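Long-range contact in arginine kinase (Anthopleura japonica, PDB 4RF8), which catalyses the reversible transfer of a phosphoryl group from ATP to L-arginine, giving phosphoarginine and ADP: residues 287-292 and 331-336. Sequence-based numbering, arbitrary orientation.
With ADP (adenosine-5'-diphosphate), chain C.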
ATOM      1  N   ARG A 287      -6.054   5.654 -18.680  1.00 35.29           N
ATOM      2  CA  ARG A 287      -6.049   6.499 -17.497  1.00 34.39           C
ATOM      3  C   ARG A 287      -4.858   6.124 -16.619  1.00 36.40           C
ATOM      4  O   ARG A 287      -4.845   5.066 -15.984  1.00 33.99           O
ATOM      5  CB  ARG A 287      -7.357   6.365 -16.715  1.00 38.84           C
ATOM      6  CG  ARG A 287      -7.430   7.259 -15.485  1.00 44.91           C
ATOM      7  CD  ARG A 287      -8.808   7.238 -14.840  1.00 48.40           C
ATOM      8  NE  ARG A 287      -8.898   8.189 -13.734  1.00 55.56           N
ATOM      9  CZ  ARG A 287      -8.647   7.889 -12.463  1.00 60.02           C
ATOM     10  NH1 ARG A 287      -8.751   8.820 -11.526  1.00 57.20           N
ATOM     11  NH2 ARG A 287      -8.296   6.656 -12.126  1.00 63.93           N
ATOM     12  N   ALA A 288      -3.843   6.981 -16.617  1.00 36.06           N
ATOM     13  CA  ALA A 288      -2.708   6.819 -15.716  1.00 38.29           C
ATOM     14  C   ALA A 288      -2.980   7.639 -14.464  1.00 44.07           C
ATOM     15  O   ALA A 288      -3.422   8.783 -14.557  1.00 45.25           O
ATOM     16  CB  ALA A 288      -1.425   7.265 -16.381  1.00 39.96           C
ATOM     17  N   SER A 289      -2.717   7.057 -13.296  1.00 41.92           N
ATOM     18  CA  SER A 289      -3.123   7.677 -12.037  1.00 39.66           C
ATOM     19  C   SER A 289      -2.124   7.482 -10.897  1.00 36.90           C
ATOM     20  O   SER A 289      -1.413   6.477 -10.833  1.00 32.15           O
ATOM     21  CB  SER A 289      -4.494   7.148 -11.614  1.00 44.20           C
ATOM     22  OG  SER A 289      -4.803   7.521 -10.285  1.00 58.08           O
ATOM     23  N   VAL A 290      -2.089   8.457  -9.995  1.00 30.98           N
ATOM     24  CA  VAL A 290      -1.219   8.416  -8.829  1.00 36.95           C
ATOM     25  C   VAL A 290      -1.958   9.011  -7.635  1.00 37.72           C
ATOM     26  O   VAL A 290      -2.609  10.046  -7.762  1.00 41.53           O
ATOM     27  CB  VAL A 290       0.093   9.204  -9.079  1.00 51.34           C
ATOM     28  CG1 VAL A 290       0.747   9.598  -7.766  1.00 52.00           C
ATOM     29  CG2 VAL A 290       1.061   8.399  -9.933  1.00 45.52           C
ATOM     30  N   HIS A 291      -1.884   8.340  -6.489  1.00 35.00           N
ATOM     31  CA  HIS A 291      -2.381   8.921  -5.249  1.00 35.07           C
ATOM     32  C   HIS A 291      -1.214   9.575  -4.512  1.00 36.66           C
ATOM     33  O   HIS A 291      -0.218   8.919  -4.202  1.00 36.92           O
ATOM     34  CB  HIS A 291      -3.071   7.864  -4.379  1.00 32.60           C
ATOM     35  CG  HIS A 291      -4.400   7.416  -4.908  1.00 42.82           C
ATOM     36  ND1 HIS A 291      -5.221   6.549  -4.221  1.00 43.20           N
ATOM     37  CD2 HIS A 291      -5.049   7.720  -6.058  1.00 43.27           C
ATOM     38  CE1 HIS A 291      -6.319   6.336  -4.926  1.00 45.32           C
ATOM     39  NE2 HIS A 291      -6.240   7.034  -6.043  1.00 40.12           N
ATOM     40  N   VAL A 292      -1.335  10.874  -4.252  1.00 34.13           N
ATOM     41  CA  VAL A 292      -0.230  11.642  -3.694  1.00 35.95           C
ATOM     42  C   VAL A 292      -0.711  12.672  -2.673  1.00 40.01           C
ATOM     43  O   VAL A 292      -1.749  13.313  -2.855  1.00 31.78           O
ATOM     44  CB  VAL A 292       0.597  12.325  -4.816  1.00 35.86           C
ATOM     45  CG1 VAL A 292      -0.265  13.301  -5.601  1.00 31.36           C
ATOM     46  CG2 VAL A 292       1.816  13.026  -4.244  1.00 34.87           C
ATOM     47  N   VAL A 331      -4.479  14.069   0.403  1.00 40.46           N
ATOM     48  CA  VAL A 331      -4.210  13.048  -0.606  1.00 44.29           C
ATOM     49  C   VAL A 331      -5.130  13.195  -1.819  1.00 47.09           C
ATOM     50  O   VAL A 331      -6.354  13.166  -1.688  1.00 47.42           O
ATOM     51  CB  VAL A 331      -4.329  11.632  -0.012  1.00 43.85           C
ATOM     52  CG1 VAL A 331      -4.353  10.592  -1.111  1.00 46.46           C
ATOM     53  CG2 VAL A 331      -3.176  11.366   0.937  1.00 32.37           C
ATOM     54  N   TYR A 332      -4.532  13.351  -2.998  1.00 45.33           N
ATOM     55  CA  TYR A 332      -5.303  13.553  -4.221  1.00 49.57           C
ATOM     56  C   TYR A 332      -5.027  12.493  -5.283  1.00 42.39           C
ATOM     57  O   TYR A 332      -3.952  11.890  -5.314  1.00 40.52           O
ATOM     58  CB  TYR A 332      -5.041  14.951  -4.794  1.00 52.72           C
ATOM     59  CG  TYR A 332      -5.589  16.066  -3.937  1.00 54.50           C
ATOM     60  CD1 TYR A 332      -4.812  16.659  -2.953  1.00 48.68           C
ATOM     61  CD2 TYR A 332      -6.888  16.519  -4.108  1.00 59.04           C
ATOM     62  CE1 TYR A 332      -5.312  17.674  -2.164  1.00 56.12           C
ATOM     63  CE2 TYR A 332      -7.398  17.532  -3.326  1.00 63.23           C
ATOM     64  CZ  TYR A 332      -6.607  18.106  -2.355  1.00 63.91           C
ATOM     65  OH  TYR A 332      -7.114  19.116  -1.574  1.00 67.33           O
ATOM     66  N   ASP A 333      -6.016  12.268  -6.141  1.00 35.60           N
ATOM     67  CA  ASP A 333      -5.852  11.422  -7.315  1.00 33.07           C
ATOM     68  C   ASP A 333      -5.405  12.315  -8.466  1.00 40.07           C
ATOM     69  O   ASP A 333      -6.133  13.221  -8.873  1.00 37.79           O
ATOM     70  CB  ASP A 333      -7.182  10.748  -7.667  1.00 41.37           C
ATOM     71  CG  ASP A 333      -7.073   9.804  -8.857  1.00 53.30           C
ATOM     72  OD1 ASP A 333      -6.862  10.279  -9.993  1.00 57.43           O
ATOM     73  OD2 ASP A 333      -7.235   8.583  -8.657  1.00 63.04           O
ATOM     74  N   ILE A 334      -4.204  12.071  -8.979  1.00 37.51           N
ATOM     75  CA  ILE A 334      -3.700  12.830 -10.115  1.00 33.23           C
ATOM     76  C   ILE A 334      -3.706  11.954 -11.364  1.00 38.08           C
ATOM     77  O   ILE A 334      -3.061  10.905 -11.391  1.00 42.91           O
ATOM     78  CB  ILE A 334      -2.278  13.356  -9.864  1.00 32.41           C
ATOM     79  CG1 ILE A 334      -2.211  14.121  -8.542  1.00 33.16           C
ATOM     80  CG2 ILE A 334      -1.835  14.238 -11.018  1.00 32.64           C
ATOM     81  CD1 ILE A 334      -3.049  15.379  -8.512  1.00 37.31           C
ATOM     82  N   SER A 335      -4.437  12.384 -12.391  1.00 38.21           N
ATOM     83  CA  SER A 335      -4.569  11.608 -13.619  1.00 43.92           C
ATOM     84  C   SER A 335      -4.509  12.492 -14.856  1.00 48.44           C
ATOM     85  O   SER A 335      -4.703  13.705 -14.779  1.00 47.58           O
ATOM     86  CB  SER A 335      -5.865  10.793 -13.617  1.00 48.23           C
ATOM     87  OG  SER A 335      -6.999  11.625 -13.444  1.00 50.38           O
ATOM     88  N   ASN A 336      -4.232  11.869 -15.994  1.00 43.61           N
ATOM     89  CA  ASN A 336      -4.213  12.561 -17.273  1.00 48.09           C
ATOM     90  C   ASN A 336      -5.606  12.991 -17.704  1.00 44.89           C
ATOM     91  O   ASN A 336      -6.587  12.283 -17.465  1.00 46.67           O
ATOM     92  CB  ASN A 336      -3.625  11.650 -18.343  1.00 54.28           C
ATOM     93  CG  ASN A 336      -4.328  10.308 -18.408  1.00 60.59           C
ATOM     94  OD1 ASN A 336      -4.458   9.616 -17.398  1.00 63.48           O
ATOM     95  ND2 ASN A 336      -4.793   9.935 -19.597  1.00 57.17           N
TER
HETATM   96  PB  ADP C1001     -10.995   3.749 -14.519  1.00 95.41           P
HETATM   97  O1B ADP C1001     -11.784   2.597 -13.947  1.00 98.42           O
HETATM   98  O2B ADP C1001      -9.653   3.358 -15.081  1.00 93.72           O
HETATM   99  O3B ADP C1001     -11.795   4.649 -15.427  1.00 98.78           O
HETATM  100  PA  ADP C1001     -11.492   4.812 -11.922  1.00140.22           P
HETATM  101  O1A ADP C1001     -11.327   6.202 -11.356  1.00138.70           O
HETATM  102  O2A ADP C1001     -12.869   4.254 -12.174  1.00141.62           O
HETATM  103  O3A ADP C1001     -10.618   4.700 -13.273  1.00286.42           O
HETATM  104  O5' ADP C1001     -10.724   3.781 -10.958  1.00 99.08           O
HETATM  105  C5' ADP C1001     -11.429   2.701 -10.349  1.00 99.19           C
HETATM  106  C4' ADP C1001     -10.865   2.471  -8.957  1.00 99.18           C
HETATM  107  O4' ADP C1001      -9.435   2.515  -9.002  1.00 95.37           O
HETATM  108  C3' ADP C1001     -11.330   3.575  -8.017  1.00100.72           C
HETATM  109  O3' ADP C1001     -11.980   2.999  -6.880  1.00102.91           O
HETATM  110  C2' ADP C1001     -10.067   4.288  -7.581  1.00 98.79           C
HETATM  111  O2' ADP C1001     -10.098   4.572  -6.183  1.00102.16           O
HETATM  112  C1' ADP C1001      -8.954   3.309  -7.913  1.00 94.24           C
HETATM  113  N9  ADP C1001      -7.693   4.029  -8.232  1.00 87.04           N
HETATM  114  C8  ADP C1001      -7.522   5.013  -9.137  1.00 84.53           C
HETATM  115  N7  ADP C1001      -6.234   5.449  -9.151  1.00 79.65           N
HETATM  116  C5  ADP C1001      -5.556   4.736  -8.231  1.00 72.60           C
HETATM  117  C6  ADP C1001      -4.162   4.683  -7.728  1.00 61.79           C
HETATM  118  N6  ADP C1001      -3.199   5.501  -8.224  1.00 48.00           N
HETATM  119  N1  ADP C1001      -3.881   3.788  -6.757  1.00 66.00           N
HETATM  120  C2  ADP C1001      -4.819   2.968  -6.250  1.00 71.00           C
HETATM  121  N3  ADP C1001      -6.101   2.962  -6.657  1.00 77.72           N
HETATM  122  C4  ADP C1001      -6.524   3.809  -7.626  1.00 80.09           C
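Arg287 and Asp333 both swing CG away from their own backbone N (chi1 -178° in each), which brings the outstretched arginine and the short aspartate together beside the ADP. Arg287 NH1 forms a salt bridge to Asp333 OD1 at 2.8 Å, the guanidinium and carboxylate planes lying 25° apart, and adds a weak bond to OD2. One guanidinium face is backed by CB of Ser335; over the other lies the alpha-phosphate oxygen O1A of ADP, 3.2 Å from Arg287 NH2, so Asp333 probably orients a phosphate-binding arginine. Asp333 OD2 also sits at the edge of the His291 ring, taking a weak bond from NE2 (3.2 Å), while the adenine packs over a face of that imidazole. Ser289 OG is within reach of two acceptors, 2.8 Å from N7 of ADP and 3.1 Å from Asp333 OD2; its single proton could serve either.

The strands are antiparallel. Val290 and Ile334 form a hydrogen-bonded pair, with Ile334 N reaching Val290 O almost straight (178°), and Val292 pairs likewise with Tyr332. Beyond these, Asn336 OD1 accepts from Ala288 N at 2.8 Å. On the face turned from the nucleotide, Val292 CG1 touches Ile334 CG1 (3.6 Å). Ile334 continues onto Met351 and Val355 of helix 344-369, and strands 286-293 and 331-336 lie between 127-136 and 312-316 in the antiparallel sheet of the phosphagen kinase catalytic domain.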